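Local structure of 16S rRNA (guanine(1405)-N(7))-methyltransferase (Klebsiella pneumoniae, 6PI9) at residues K184-L189 against L209-P214; W232-L237 against L253-E258. The protein probably methylates the N7 position of guanine 1405 in 16S rRNA, using S-adenosyl-L-methionine as methyl donor, and so confers resistance to various aminoglycosides. One frame throughout, in Å; residues are numbered along the deposited sequence.

Contact 1: residues K184-L189 against L209-P214; sequences KLLPVL and LVVTFP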
loop_
_atom_site.group_PDB
_atom_site.type_symbol
_atom_site.label_atom_id
_atom_site.label_comp_id
_atom_site.label_asym_id
_atom_site.label_seq_id
_atom_site.Cartn_x
_atom_site.Cartn_y
_atom_site.Cartn_z
ATOM N N LYS A 184 -5.166 2.463 12.064
ATOM C CA LYS A 184 -4.949 1.915 10.720
ATOM C C LYS A 184 -4.600 0.442 10.784
ATOM O O LYS A 184 -3.698 -0.062 10.080
ATOM C CB LYS A 184 -3.851 2.712 10.015
ATOM C CG LYS A 184 -4.336 4.157 9.770
ATOM C CD LYS A 184 -3.108 5.011 9.232
ATOM C CE LYS A 184 -3.545 6.480 8.929
ATOM N NZ LYS A 184 -2.270 7.289 8.651
ATOM N N LEU A 185 -5.292 -0.244 11.651
ATOM C CA LEU A 185 -4.960 -1.622 11.985
ATOM C C LEU A 185 -6.082 -2.601 11.689
ATOM O O LEU A 185 -5.826 -3.680 11.171
ATOM C CB LEU A 185 -4.626 -1.698 13.488
ATOM C CG LEU A 185 -4.610 -3.131 14.042
ATOM C CD1 LEU A 185 -3.490 -3.939 13.379
ATOM C CD2 LEU A 185 -4.359 -3.050 15.551
ATOM N N LEU A 186 -7.333 -2.274 12.027
ATOM C CA LEU A 186 -8.355 -3.320 11.956
ATOM C C LEU A 186 -8.549 -3.876 10.542
ATOM O O LEU A 186 -8.785 -5.094 10.432
ATOM C CB LEU A 186 -9.695 -2.791 12.524
ATOM C CG LEU A 186 -9.669 -2.525 14.043
ATOM C CD1 LEU A 186 -11.116 -2.252 14.591
ATOM C CD2 LEU A 186 -9.007 -3.668 14.825
ATOM N N PRO A 187 -8.495 -3.091 9.448
ATOM C CA PRO A 187 -8.678 -3.744 8.133
ATOM C C PRO A 187 -7.620 -4.753 7.823
ATOM O O PRO A 187 -7.948 -5.804 7.271
ATOM C CB PRO A 187 -8.642 -2.588 7.105
ATOM C CG PRO A 187 -9.129 -1.388 7.910
ATOM C CD PRO A 187 -8.583 -1.620 9.322
ATOM N N VAL A 188 -6.363 -4.488 8.177
ATOM C CA VAL A 188 -5.349 -5.456 7.784
ATOM C C VAL A 188 -5.397 -6.647 8.715
ATOM O O VAL A 188 -5.075 -7.760 8.320
ATOM C CB VAL A 188 -3.953 -4.818 7.749
ATOM C CG1 VAL A 188 -3.450 -4.591 9.133
ATOM C CG2 VAL A 188 -2.939 -5.747 6.998
ATOM N N LEU A 189 -5.815 -6.449 9.970
ATOM C CA LEU A 189 -5.966 -7.609 10.840
ATOM C C LEU A 189 -7.105 -8.507 10.360
ATOM O O LEU A 189 -6.971 -9.728 10.333
ATOM C CB LEU A 189 -6.202 -7.077 12.261
ATOM C CG LEU A 189 -6.123 -7.968 13.464
ATOM C CD1 LEU A 189 -4.631 -8.276 13.694
ATOM C CD2 LEU A 189 -6.694 -7.137 14.621
ATOM N N LEU A 209 -10.502 3.204 23.873
ATOM C CA LEU A 209 -9.820 2.749 22.671
ATOM C C LEU A 209 -9.881 3.872 21.650
ATOM O O LEU A 209 -10.894 4.572 21.557
ATOM C CB LEU A 209 -10.475 1.504 22.050
ATOM C CG LEU A 209 -10.746 0.364 23.027
ATOM C CD1 LEU A 209 -11.402 -0.748 22.247
ATOM C CD2 LEU A 209 -9.453 -0.170 23.700
ATOM N N VAL A 210 -8.806 4.044 20.891
ATOM C CA VAL A 210 -8.790 4.943 19.730
ATOM C C VAL A 210 -8.626 4.062 18.525
ATOM O O VAL A 210 -7.600 3.389 18.395
ATOM C CB VAL A 210 -7.643 5.963 19.810
ATOM C CG1 VAL A 210 -7.640 6.864 18.547
ATOM C CG2 VAL A 210 -7.791 6.789 21.089
ATOM N N VAL A 211 -9.624 4.036 17.641
ATOM C CA VAL A 211 -9.619 3.113 16.496
ATOM C C VAL A 211 -9.676 3.959 15.244
ATOM O O VAL A 211 -10.526 4.852 15.156
ATOM C CB VAL A 211 -10.833 2.159 16.534
ATOM C CG1 VAL A 211 -10.890 1.257 15.254
ATOM C CG2 VAL A 211 -10.871 1.339 17.866
ATOM N N THR A 212 -8.738 3.769 14.315
ATOM C CA THR A 212 -8.751 4.635 13.147
ATOM C C THR A 212 -8.659 3.854 11.846
ATOM O O THR A 212 -8.161 2.725 11.784
ATOM C CB THR A 212 -7.630 5.668 13.145
ATOM O OG1 THR A 212 -6.416 5.016 12.754
ATOM C CG2 THR A 212 -7.503 6.300 14.522
ATOM N N PHE A 213 -9.087 4.528 10.766
ATOM C CA PHE A 213 -9.069 3.892 9.445
ATOM C C PHE A 213 -8.520 4.884 8.429
ATOM O O PHE A 213 -8.770 6.077 8.539
ATOM C CB PHE A 213 -10.504 3.511 8.985
ATOM C CG PHE A 213 -11.172 2.526 9.900
ATOM C CD1 PHE A 213 -11.051 1.159 9.656
ATOM C CD2 PHE A 213 -11.915 2.966 11.013
ATOM C CE1 PHE A 213 -11.676 0.224 10.524
ATOM C CE2 PHE A 213 -12.534 2.045 11.898
ATOM C CZ PHE A 213 -12.417 0.655 11.645
ATOM N N PRO A 214 -7.798 4.413 7.431
ATOM C CA PRO A 214 -7.366 5.332 6.376
ATOM C C PRO A 214 -8.540 5.661 5.465
ATOM O O PRO A 214 -9.357 4.799 5.134
ATOM C CB PRO A 214 -6.282 4.544 5.634
ATOM C CG PRO A 214 -6.703 3.053 5.864
ATOM C CD PRO A 214 -7.411 3.004 7.207
HETATM O O HOH W 1 -7.873 0.303 13.151
#
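The backbone N of K184 sits against T212 and is shared by two acceptors. It gives a hydrogen bond to T212 O at 3.0 Å and another to T212 OG1 at 2.9 Å. Both are bent, as expected of one N-H split between two oxygens. The N lies above the carbonyl plane of T212, 57° out of it. The T212 hydroxyl lies between its own backbone N and carbonyl carbon (chi1 78°), which turns OG1 to K184; E252 OE2 is its second partner. T212 O also receives a hydrogen bond from water 1, at 2.8 Å from the water O. The same water accepts a hydrogen bond from L186 N, so it ties the start of helix 186-192 to the strand.

The tight part is apolar. L186 CD1 meets V211 CG1 at 3.6 Å, the two buried side chains crossing at about a right angle. The F213 ring presents an edge to P187, with P187 CG near the ring plane and 3.6 Å from F213 CD1. P187 is partly exposed yet still packs closely. The looser part lies toward P214, also partly exposed. There K184 CG comes only to 4.2 Å from P214 CD, and the chains pass in opposite directions. K184 itself is buried. Its extended chain carries NZ to a salt bridge with E95, a predicted S-adenosyl-L-methionine site residue, and K184 touches the bound S-adenosyl-L-homocysteine.

Segment 184-189 follows strand 179-183, where the chain turns into helix 186-192 beside strand 208-214, at the cofactor end of a Rossmann-like methyltransferase sheet. Helix 196-203 packs on L186, and helix 225-236 covers L186, P187, V211 and F213. Strand 252-259 flanks strand 208-214, and V223 of the second subunit packs on P187.

Contact 2: residues W232-L237 against L253-E258; sequences WFERIL and LVYLVE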
loop_
_atom_site.group_PDB
_atom_site.type_symbol
_atom_site.label_atom_id
_atom_site.label_comp_id
_atom_site.label_asym_id
_atom_site.label_seq_id
_atom_site.Cartn_x
_atom_site.Cartn_y
_atom_site.Cartn_z
ATOM N N TRP A 232 -18.692 -0.963 8.374
ATOM C CA TRP A 232 -18.162 -2.229 8.840
ATOM C C TRP A 232 -17.867 -2.152 10.320
ATOM O O TRP A 232 -18.245 -3.048 11.105
ATOM C CB TRP A 232 -16.877 -2.569 8.064
ATOM C CG TRP A 232 -16.155 -3.767 8.609
ATOM C CD1 TRP A 232 -16.424 -5.103 8.317
ATOM C CD2 TRP A 232 -15.065 -3.768 9.532
ATOM N NE1 TRP A 232 -15.568 -5.900 9.025
ATOM C CE2 TRP A 232 -14.705 -5.118 9.751
ATOM C CE3 TRP A 232 -14.323 -2.754 10.163
ATOM C CZ2 TRP A 232 -13.698 -5.478 10.598
ATOM C CZ3 TRP A 232 -13.263 -3.124 11.001
ATOM C CH2 TRP A 232 -12.973 -4.475 11.214
ATOM N N PHE A 233 -17.202 -1.076 10.720
ATOM C CA PHE A 233 -16.892 -0.921 12.133
ATOM C C PHE A 233 -18.167 -0.920 12.976
ATOM O O PHE A 233 -18.242 -1.589 14.024
ATOM C CB PHE A 233 -16.082 0.366 12.343
ATOM C CG PHE A 233 -15.593 0.543 13.772
ATOM C CD1 PHE A 233 -14.776 -0.406 14.341
ATOM C CD2 PHE A 233 -15.949 1.665 14.510
ATOM C CE1 PHE A 233 -14.294 -0.243 15.641
ATOM C CE2 PHE A 233 -15.461 1.830 15.838
ATOM C CZ PHE A 233 -14.627 0.860 16.367
ATOM N N GLU A 234 -19.191 -0.194 12.547
ATOM C CA GLU A 234 -20.368 -0.135 13.410
ATOM C C GLU A 234 -21.024 -1.501 13.502
ATOM O O GLU A 234 -21.639 -1.826 14.524
ATOM C CB GLU A 234 -21.350 0.913 12.907
ATOM C CG GLU A 234 -20.679 2.226 12.529
ATOM C CD GLU A 234 -20.461 3.249 13.645
ATOM O OE1 GLU A 234 -20.303 4.443 13.279
ATOM O OE2 GLU A 234 -20.433 2.887 14.846
ATOM N N ARG A 235 -20.820 -2.341 12.495
ATOM C CA ARG A 235 -21.434 -3.652 12.497
ATOM C C ARG A 235 -20.641 -4.632 13.361
ATOM O O ARG A 235 -21.226 -5.468 14.054
ATOM C CB ARG A 235 -21.545 -4.162 11.061
ATOM C CG ARG A 235 -21.978 -5.588 10.973
ATOM C CD ARG A 235 -22.408 -5.963 9.574
ATOM N NE ARG A 235 -21.327 -5.893 8.592
ATOM C CZ ARG A 235 -20.406 -6.842 8.435
ATOM N NH1 ARG A 235 -20.414 -7.913 9.233
ATOM N NH2 ARG A 235 -19.466 -6.726 7.496
ATOM N N ILE A 236 -19.321 -4.535 13.380
ATOM C CA ILE A 236 -18.559 -5.543 14.141
ATOM C C ILE A 236 -18.284 -5.085 15.564
ATOM O O ILE A 236 -17.842 -5.894 16.394
ATOM C CB ILE A 236 -17.239 -5.926 13.461
ATOM C CG1 ILE A 236 -16.270 -4.742 13.412
ATOM C CG2 ILE A 236 -17.504 -6.483 12.026
ATOM C CD1 ILE A 236 -15.127 -4.767 14.426
ATOM N N LEU A 237 -18.515 -3.820 15.882
ATOM C CA LEU A 237 -18.141 -3.362 17.218
ATOM C C LEU A 237 -18.857 -4.198 18.290
ATOM O O LEU A 237 -20.087 -4.243 18.302
ATOM C CB LEU A 237 -18.500 -1.884 17.401
ATOM C CG LEU A 237 -18.110 -1.297 18.765
ATOM C CD1 LEU A 237 -16.591 -1.235 18.846
ATOM C CD2 LEU A 237 -18.714 0.092 18.913
ATOM N N LEU A 253 -9.878 8.422 9.512
ATOM C CA LEU A 253 -11.152 8.404 10.238
ATOM C C LEU A 253 -10.906 7.879 11.646
ATOM O O LEU A 253 -10.437 6.742 11.799
ATOM C CB LEU A 253 -12.149 7.493 9.522
ATOM C CG LEU A 253 -13.458 7.106 10.269
ATOM C CD1 LEU A 253 -14.344 8.320 10.554
ATOM C CD2 LEU A 253 -14.161 6.042 9.403
ATOM N N VAL A 254 -11.250 8.678 12.663
ATOM C CA VAL A 254 -10.872 8.398 14.055
ATOM C C VAL A 254 -12.146 8.181 14.871
ATOM O O VAL A 254 -13.058 8.983 14.800
ATOM C CB VAL A 254 -10.067 9.561 14.679
ATOM C CG1 VAL A 254 -9.646 9.193 16.161
ATOM C CG2 VAL A 254 -8.848 9.929 13.822
ATOM N N TYR A 255 -12.180 7.102 15.648
ATOM C CA TYR A 255 -13.252 6.778 16.588
ATOM C C TYR A 255 -12.698 6.773 18.008
ATOM O O TYR A 255 -11.685 6.122 18.275
ATOM C CB TYR A 255 -13.790 5.364 16.354
ATOM C CG TYR A 255 -14.679 5.250 15.140
ATOM C CD1 TYR A 255 -16.040 5.467 15.229
ATOM C CD2 TYR A 255 -14.144 4.905 13.902
ATOM C CE1 TYR A 255 -16.858 5.343 14.083
ATOM C CE2 TYR A 255 -14.957 4.797 12.778
ATOM C CZ TYR A 255 -16.272 5.008 12.875
ATOM O OH TYR A 255 -17.068 4.877 11.739
ATOM N N LEU A 256 -13.386 7.454 18.924
ATOM C CA LEU A 256 -13.075 7.359 20.348
ATOM C C LEU A 256 -14.112 6.427 20.965
ATOM O O LEU A 256 -15.315 6.697 20.884
ATOM C CB LEU A 256 -13.136 8.754 20.993
ATOM C CG LEU A 256 -12.294 9.856 20.321
ATOM C CD1 LEU A 256 -12.386 11.205 21.105
ATOM C CD2 LEU A 256 -10.838 9.407 20.155
ATOM N N VAL A 257 -13.658 5.360 21.587
ATOM C CA VAL A 257 -14.503 4.233 21.938
ATOM C C VAL A 257 -14.371 3.983 23.428
ATOM O O VAL A 257 -13.255 3.926 23.954
ATOM C CB VAL A 257 -14.090 2.988 21.145
ATOM C CG1 VAL A 257 -14.899 1.777 21.564
ATOM C CG2 VAL A 257 -14.199 3.287 19.649
ATOM N N GLU A 258 -15.501 3.759 24.083
ATOM C CA GLU A 258 -15.541 3.632 25.531
ATOM C C GLU A 258 -16.154 2.301 25.921
ATOM O O GLU A 258 -17.060 1.791 25.252
ATOM C CB GLU A 258 -16.331 4.770 26.135
ATOM C CG GLU A 258 -15.748 5.308 27.371
ATOM C CD GLU A 258 -16.536 6.494 27.868
ATOM O OE1 GLU A 258 -17.717 6.639 27.457
ATOM O OE2 GLU A 258 -15.970 7.253 28.677
#
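F233 sets CD2 and CE2 over one face of the Y255 ring. F233 CD2 stands 3.5 Å above the Y255 plane, over the ring centre, and F233 CE2 is 3.6 Å from Y255 CG. The planes are inclined at 49° with centroids 4.6 Å apart, so the pair is oblique. The F233 ring is carried toward the strand because CG is anti to the backbone N (chi1 -174°). Its far end, CZ, reaches V257 CG2 at 4.1 Å, and the methyl lies at the ring edge. L237 adds a looser apolar touch, with CD1 4.4 Å from V257 CG1.

E234 approaches Y255 from another side. Its chain bends at chi2, and OE1 comes to the edge of the tyrosine ring, 3.6 Å from Y255 OH. The carboxylate stands almost upright to the ring. Y255 OH is buried here and has no polar partner in the model.

Helix 225-236 and strand 252-259 run roughly parallel here, with segment axes 12.0 Å apart at 22°. Strand 252-259 is the antiparallel strand inserted between 208-214 and 241-248. The resulting order, 3-2-1-4-5-7-6, marks the Rossmann-like methyltransferase fold, and helix 225-236 packs on that end of the sheet.

How the contacts relate
Contact 1 lies nearer the centre of the chain and borders the cofactor pocket; contact 2 lies farther out, away from the annotated sites. Both are largely buried, but contact 2 has an exposed margin at E234. Their strands are antiparallel neighbours in one sheet, paired through F213 O with L253 N and V211 O with Y255 N. Helix 225-236 also spans both, since F213 meets F233 edge-to-face and packs on W232. The chemistry differs with position. Contact 1 combines hydrogen bonds from a backbone N to a carbonyl and a hydroxyl, a water bridge and apolar packing, where a strand gives way to a helix. Contact 2 relies on side-chain packing between a helix and the sheet.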